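Local structure of dally-like protein (Drosophila melanogaster, 3ODN) at residues D141-F152 with V169-F179. The protein probably serves as a GPI-anchored, heparan sulfate-bearing glypican of the cell surface that takes part in Hedgehog signalling, this chain being its helical core domain. The protein carries 2 engineered substitutions. Numbering follows the deposited sequence.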
loop_
_atom_site.group_PDB
_atom_site.type_symbol
_atom_site.label_atom_id
_atom_site.label_comp_id
_atom_site.label_asym_id
_atom_site.label_seq_id
_atom_site.Cartn_x
_atom_site.Cartn_y
_atom_site.Cartn_z
ATOM N N ASP A 141 -10.964 -23.668 -1.556
ATOM C CA ASP A 141 -10.897 -25.112 -1.840
ATOM C C ASP A 141 -11.900 -25.855 -0.976
ATOM O O ASP A 141 -12.673 -26.652 -1.504
ATOM C CB ASP A 141 -9.462 -25.676 -1.640
ATOM C CG ASP A 141 -8.424 -25.313 -2.726
ATOM O OD1 ASP A 141 -8.755 -24.503 -3.633
ATOM O OD2 ASP A 141 -7.275 -25.814 -2.646
ATOM N N LYS A 142 -11.933 -25.544 0.339
ATOM C CA LYS A 142 -12.846 -26.158 1.302
ATOM C C LYS A 142 -14.304 -25.833 1.025
ATOM O O LYS A 142 -15.135 -26.739 1.114
ATOM C CB LYS A 142 -12.455 -25.833 2.757
ATOM C CG LYS A 142 -11.480 -26.851 3.331
ATOM C CD LYS A 142 -10.471 -26.219 4.287
ATOM C CE LYS A 142 -9.409 -27.214 4.681
ATOM N NZ LYS A 142 -8.519 -26.673 5.735
ATOM N N PHE A 143 -14.601 -24.552 0.663
ATOM C CA PHE A 143 -15.935 -24.028 0.363
ATOM C C PHE A 143 -16.618 -24.769 -0.800
ATOM O O PHE A 143 -17.724 -25.298 -0.633
ATOM C CB PHE A 143 -15.868 -22.493 0.106
ATOM C CG PHE A 143 -17.058 -21.933 -0.628
ATOM C CD1 PHE A 143 -18.266 -21.726 0.031
ATOM C CD2 PHE A 143 -16.984 -21.639 -1.985
ATOM C CE1 PHE A 143 -19.381 -21.252 -0.657
ATOM C CE2 PHE A 143 -18.108 -21.192 -2.675
ATOM C CZ PHE A 143 -19.296 -21.001 -2.004
ATOM N N PHE A 144 -15.944 -24.802 -1.966
ATOM C CA PHE A 144 -16.385 -25.461 -3.179
ATOM C C PHE A 144 -16.441 -26.975 -2.979
ATOM O O PHE A 144 -17.280 -27.640 -3.601
ATOM C CB PHE A 144 -15.460 -25.088 -4.350
ATOM C CG PHE A 144 -15.736 -23.757 -5.002
ATOM C CD1 PHE A 144 -16.946 -23.513 -5.636
ATOM C CD2 PHE A 144 -14.759 -22.777 -5.052
ATOM C CE1 PHE A 144 -17.186 -22.296 -6.280
ATOM C CE2 PHE A 144 -15.003 -21.553 -5.690
ATOM C CZ PHE A 144 -16.218 -21.317 -6.288
ATOM N N ASN A 145 -15.595 -27.522 -2.081
ATOM C CA ASN A 145 -15.642 -28.953 -1.755
ATOM C C ASN A 145 -16.948 -29.284 -0.972
ATOM O O ASN A 145 -17.625 -30.284 -1.258
ATOM C CB ASN A 145 -14.394 -29.381 -0.970
ATOM C CG ASN A 145 -14.309 -30.882 -0.818
ATOM O OD1 ASN A 145 -13.774 -31.595 -1.686
ATOM N ND2 ASN A 145 -14.882 -31.396 0.271
ATOM N N THR A 146 -17.275 -28.426 0.015
ATOM C CA THR A 146 -18.457 -28.504 0.875
ATOM C C THR A 146 -19.710 -28.268 0.012
ATOM O O THR A 146 -20.701 -28.976 0.174
ATOM C CB THR A 146 -18.341 -27.457 2.021
ATOM O OG1 THR A 146 -17.126 -27.677 2.761
ATOM C CG2 THR A 146 -19.555 -27.459 2.971
ATOM N N LEU A 147 -19.652 -27.276 -0.893
ATOM C CA LEU A 147 -20.741 -26.918 -1.787
ATOM C C LEU A 147 -21.098 -28.082 -2.708
ATOM O O LEU A 147 -22.274 -28.399 -2.847
ATOM C CB LEU A 147 -20.362 -25.642 -2.571
ATOM C CG LEU A 147 -21.377 -25.038 -3.537
ATOM C CD1 LEU A 147 -22.624 -24.558 -2.820
ATOM C CD2 LEU A 147 -20.758 -23.908 -4.300
ATOM N N TYR A 148 -20.088 -28.769 -3.263
ATOM C CA TYR A 148 -20.251 -29.946 -4.125
ATOM C C TYR A 148 -20.884 -31.152 -3.403
ATOM O O TYR A 148 -21.728 -31.838 -3.988
ATOM C CB TYR A 148 -18.879 -30.318 -4.727
ATOM C CG TYR A 148 -18.760 -31.701 -5.327
ATOM C CD1 TYR A 148 -19.550 -32.089 -6.406
ATOM C CD2 TYR A 148 -17.799 -32.597 -4.869
ATOM C CE1 TYR A 148 -19.417 -33.349 -6.986
ATOM C CE2 TYR A 148 -17.637 -33.850 -5.460
ATOM C CZ TYR A 148 -18.456 -34.227 -6.511
ATOM O OH TYR A 148 -18.307 -35.470 -7.085
ATOM N N GLN A 149 -20.433 -31.436 -2.164
ATOM C CA GLN A 149 -20.920 -32.570 -1.377
ATOM C C GLN A 149 -22.378 -32.393 -1.017
ATOM O O GLN A 149 -23.165 -33.326 -1.227
ATOM C CB GLN A 149 -20.050 -32.821 -0.139
ATOM C CG GLN A 149 -18.914 -33.814 -0.397
ATOM C CD GLN A 149 -18.119 -34.044 0.853
ATOM O OE1 GLN A 149 -18.539 -34.760 1.767
ATOM N NE2 GLN A 149 -16.966 -33.417 0.940
ATOM N N LYS A 150 -22.746 -31.162 -0.571
ATOM C CA LYS A 150 -24.112 -30.764 -0.236
ATOM C C LYS A 150 -25.005 -30.895 -1.462
ATOM O O LYS A 150 -26.091 -31.457 -1.369
ATOM C CB LYS A 150 -24.158 -29.300 0.249
ATOM C CG LYS A 150 -23.479 -29.029 1.582
ATOM C CD LYS A 150 -24.186 -29.624 2.786
ATOM C CE LYS A 150 -23.653 -29.014 4.055
ATOM N NZ LYS A 150 -23.995 -27.570 4.154
ATOM N N MET A 151 -24.540 -30.373 -2.604
ATOM C CA MET A 151 -25.280 -30.380 -3.863
ATOM C C MET A 151 -25.421 -31.757 -4.488
ATOM O O MET A 151 -26.451 -32.013 -5.112
ATOM C CB MET A 151 -24.682 -29.387 -4.858
ATOM C CG MET A 151 -25.046 -27.960 -4.562
ATOM S SD MET A 151 -24.355 -26.843 -5.780
ATOM C CE MET A 151 -25.428 -27.224 -7.194
ATOM N N PHE A 152 -24.408 -32.641 -4.329
ATOM C CA PHE A 152 -24.490 -33.995 -4.869
ATOM C C PHE A 152 -25.594 -34.737 -4.117
ATOM O O PHE A 152 -26.480 -35.315 -4.753
ATOM C CB PHE A 152 -23.138 -34.740 -4.787
ATOM C CG PHE A 152 -23.200 -36.161 -5.310
ATOM C CD1 PHE A 152 -23.430 -37.228 -4.447
ATOM C CD2 PHE A 152 -23.107 -36.424 -6.673
ATOM C CE1 PHE A 152 -23.548 -38.535 -4.936
ATOM C CE2 PHE A 152 -23.213 -37.735 -7.161
ATOM C CZ PHE A 152 -23.430 -38.781 -6.288
ATOM N N VAL A 169 -16.451 -39.285 -3.002
ATOM C CA VAL A 169 -17.048 -38.208 -3.798
ATOM C C VAL A 169 -16.119 -36.975 -3.785
ATOM O O VAL A 169 -15.793 -36.472 -4.861
ATOM C CB VAL A 169 -18.502 -37.913 -3.323
ATOM C CG1 VAL A 169 -19.128 -36.755 -4.083
ATOM C CG2 VAL A 169 -19.379 -39.158 -3.447
ATOM N N SER A 170 -15.641 -36.557 -2.582
ATOM C CA SER A 170 -14.722 -35.422 -2.397
ATOM C C SER A 170 -13.323 -35.684 -2.968
ATOM O O SER A 170 -12.731 -34.772 -3.544
ATOM C CB SER A 170 -14.632 -35.010 -0.931
ATOM O OG SER A 170 -14.255 -36.094 -0.098
ATOM N N GLU A 171 -12.805 -36.929 -2.818
ATOM C CA GLU A 171 -11.506 -37.366 -3.340
ATOM C C GLU A 171 -11.445 -37.203 -4.868
ATOM O O GLU A 171 -10.408 -36.799 -5.397
ATOM C CB GLU A 171 -11.239 -38.839 -2.966
ATOM C CG GLU A 171 -10.684 -39.054 -1.567
ATOM C CD GLU A 171 -9.586 -40.097 -1.475
ATOM O OE1 GLU A 171 -9.887 -41.303 -1.634
ATOM O OE2 GLU A 171 -8.421 -39.705 -1.229
ATOM N N HIS A 172 -12.564 -37.512 -5.564
ATOM C CA HIS A 172 -12.721 -37.430 -7.018
ATOM C C HIS A 172 -13.093 -36.021 -7.531
ATOM O O HIS A 172 -13.026 -35.801 -8.741
ATOM C CB HIS A 172 -13.805 -38.418 -7.503
ATOM C CG HIS A 172 -13.555 -39.876 -7.250
ATOM N ND1 HIS A 172 -12.273 -40.397 -7.145
ATOM C CD2 HIS A 172 -14.444 -40.896 -7.194
ATOM C CE1 HIS A 172 -12.430 -41.700 -6.975
ATOM N NE2 HIS A 172 -13.718 -42.046 -6.996
ATOM N N MET A 173 -13.507 -35.084 -6.641
ATOM C CA MET A 173 -13.954 -33.738 -7.034
ATOM C C MET A 173 -13.087 -32.995 -8.054
ATOM O O MET A 173 -13.611 -32.527 -9.071
ATOM C CB MET A 173 -14.261 -32.837 -5.834
ATOM C CG MET A 173 -14.854 -31.495 -6.275
ATOM S SD MET A 173 -14.640 -30.057 -5.218
ATOM C CE MET A 173 -12.893 -30.213 -4.769
ATOM N N LYS A 174 -11.783 -32.863 -7.778
ATOM C CA LYS A 174 -10.885 -32.143 -8.686
ATOM C C LYS A 174 -10.636 -32.862 -10.027
ATOM O O LYS A 174 -10.294 -32.207 -11.014
ATOM C CB LYS A 174 -9.606 -31.650 -7.980
ATOM C CG LYS A 174 -9.868 -30.466 -7.034
ATOM C CD LYS A 174 -8.680 -29.497 -6.909
ATOM C CE LYS A 174 -9.086 -28.203 -6.236
ATOM N NZ LYS A 174 -7.927 -27.307 -5.967
ATOM N N GLU A 175 -10.893 -34.183 -10.075
ATOM C CA GLU A 175 -10.775 -35.008 -11.281
ATOM C C GLU A 175 -12.035 -34.845 -12.163
ATOM O O GLU A 175 -11.924 -34.795 -13.391
ATOM C CB GLU A 175 -10.558 -36.489 -10.892
ATOM C CG GLU A 175 -10.290 -37.431 -12.058
ATOM C CD GLU A 175 -10.014 -38.877 -11.690
ATOM O OE1 GLU A 175 -10.911 -39.529 -11.107
ATOM O OE2 GLU A 175 -8.916 -39.376 -12.031
ATOM N N LEU A 176 -13.220 -34.744 -11.525
ATOM C CA LEU A 176 -14.530 -34.635 -12.180
ATOM C C LEU A 176 -14.928 -33.231 -12.650
ATOM O O LEU A 176 -15.725 -33.126 -13.589
ATOM C CB LEU A 176 -15.648 -35.241 -11.296
ATOM C CG LEU A 176 -15.473 -36.703 -10.833
ATOM C CD1 LEU A 176 -16.516 -37.076 -9.797
ATOM C CD2 LEU A 176 -15.519 -37.689 -12.000
ATOM N N LYS A 177 -14.381 -32.163 -12.005
ATOM C CA LYS A 177 -14.661 -30.741 -12.281
ATOM C C LYS A 177 -16.182 -30.477 -12.309
ATOM O O LYS A 177 -16.759 -30.350 -13.392
ATOM C CB LYS A 177 -13.937 -30.248 -13.548
ATOM C CG LYS A 177 -12.522 -29.740 -13.282
ATOM C CD LYS A 177 -11.689 -29.715 -14.555
ATOM C CE LYS A 177 -10.263 -29.295 -14.304
ATOM N NZ LYS A 177 -10.119 -27.816 -14.225
ATOM N N PRO A 178 -16.854 -30.479 -11.124
ATOM C CA PRO A 178 -18.320 -30.342 -11.105
ATOM C C PRO A 178 -18.826 -28.959 -11.460
ATOM O O PRO A 178 -19.882 -28.833 -12.076
ATOM C CB PRO A 178 -18.699 -30.733 -9.671
ATOM C CG PRO A 178 -17.448 -31.303 -9.065
ATOM C CD PRO A 178 -16.329 -30.641 -9.755
ATOM N N PHE A 179 -18.077 -27.926 -11.048
ATOM C CA PHE A 179 -18.388 -26.528 -11.291
ATOM C C PHE A 179 -17.518 -26.003 -12.447
ATOM O O PHE A 179 -17.430 -24.790 -12.677
ATOM C CB PHE A 179 -18.127 -25.721 -10.013
ATOM C CG PHE A 179 -18.732 -26.262 -8.738
ATOM C CD1 PHE A 179 -17.922 -26.644 -7.674
ATOM C CD2 PHE A 179 -20.112 -26.337 -8.576
ATOM C CE1 PHE A 179 -18.482 -27.105 -6.483
ATOM C CE2 PHE A 179 -20.669 -26.807 -7.386
ATOM C CZ PHE A 179 -19.852 -27.177 -6.346
#
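Phe179 drives its ring edge-on into the backbone of helix 136-155: CE1 lies 3.2 Å from Phe144 O and CZ 3.5 Å from Tyr148 N, both near the ring plane, although these two backbone atoms already bond to each other within the helix. CZ also touches Leu147 CG, obliquely, and Met151 SD stands at the ring edge, 4.0 Å from CE2, a Met-aromatic contact. Phe144 and Phe179 meet obliquely, their planes at 49°. In return, Tyr148 reaches across to the other helix, its CG anti to the backbone N (chi1 164°), which lays the ring alongside Met173 and Pro178, both on the same side of its plane. Pro178 CG sits over that face, 3.7 Å from the ring centroid, as a CH-pi contact; Met173 passes obliquely beside CD2 in the opposite direction, its CG 3.4 Å from CD2. Val169 O approaches the ring edge in plane, while Val169 CG1 touches the phenol oxygen and Leu176 CD1 lies beside it. Replacing Tyr148 with an alanine would probably leave Pro178 and Met173 without the ring they rest against, and Val169 and Leu176 without the hydroxyl end they both touch. At the periphery, Lys174 NZ faces the Asp141 carboxylate in a long salt bridge, 3.7 Å from OD2. Helix 293-306 packs on Met151, Pro178 and Phe179, and helix 308-318 on Tyr148 and Leu176. Helix 163-176 gives way at Lys177, whose positive phi turns the chain so that Pro178 and Phe179 fold back onto helix 136-155. Crossing at 109°, the two helices form a hydrophobic junction of the elongated all-helical glypican fold.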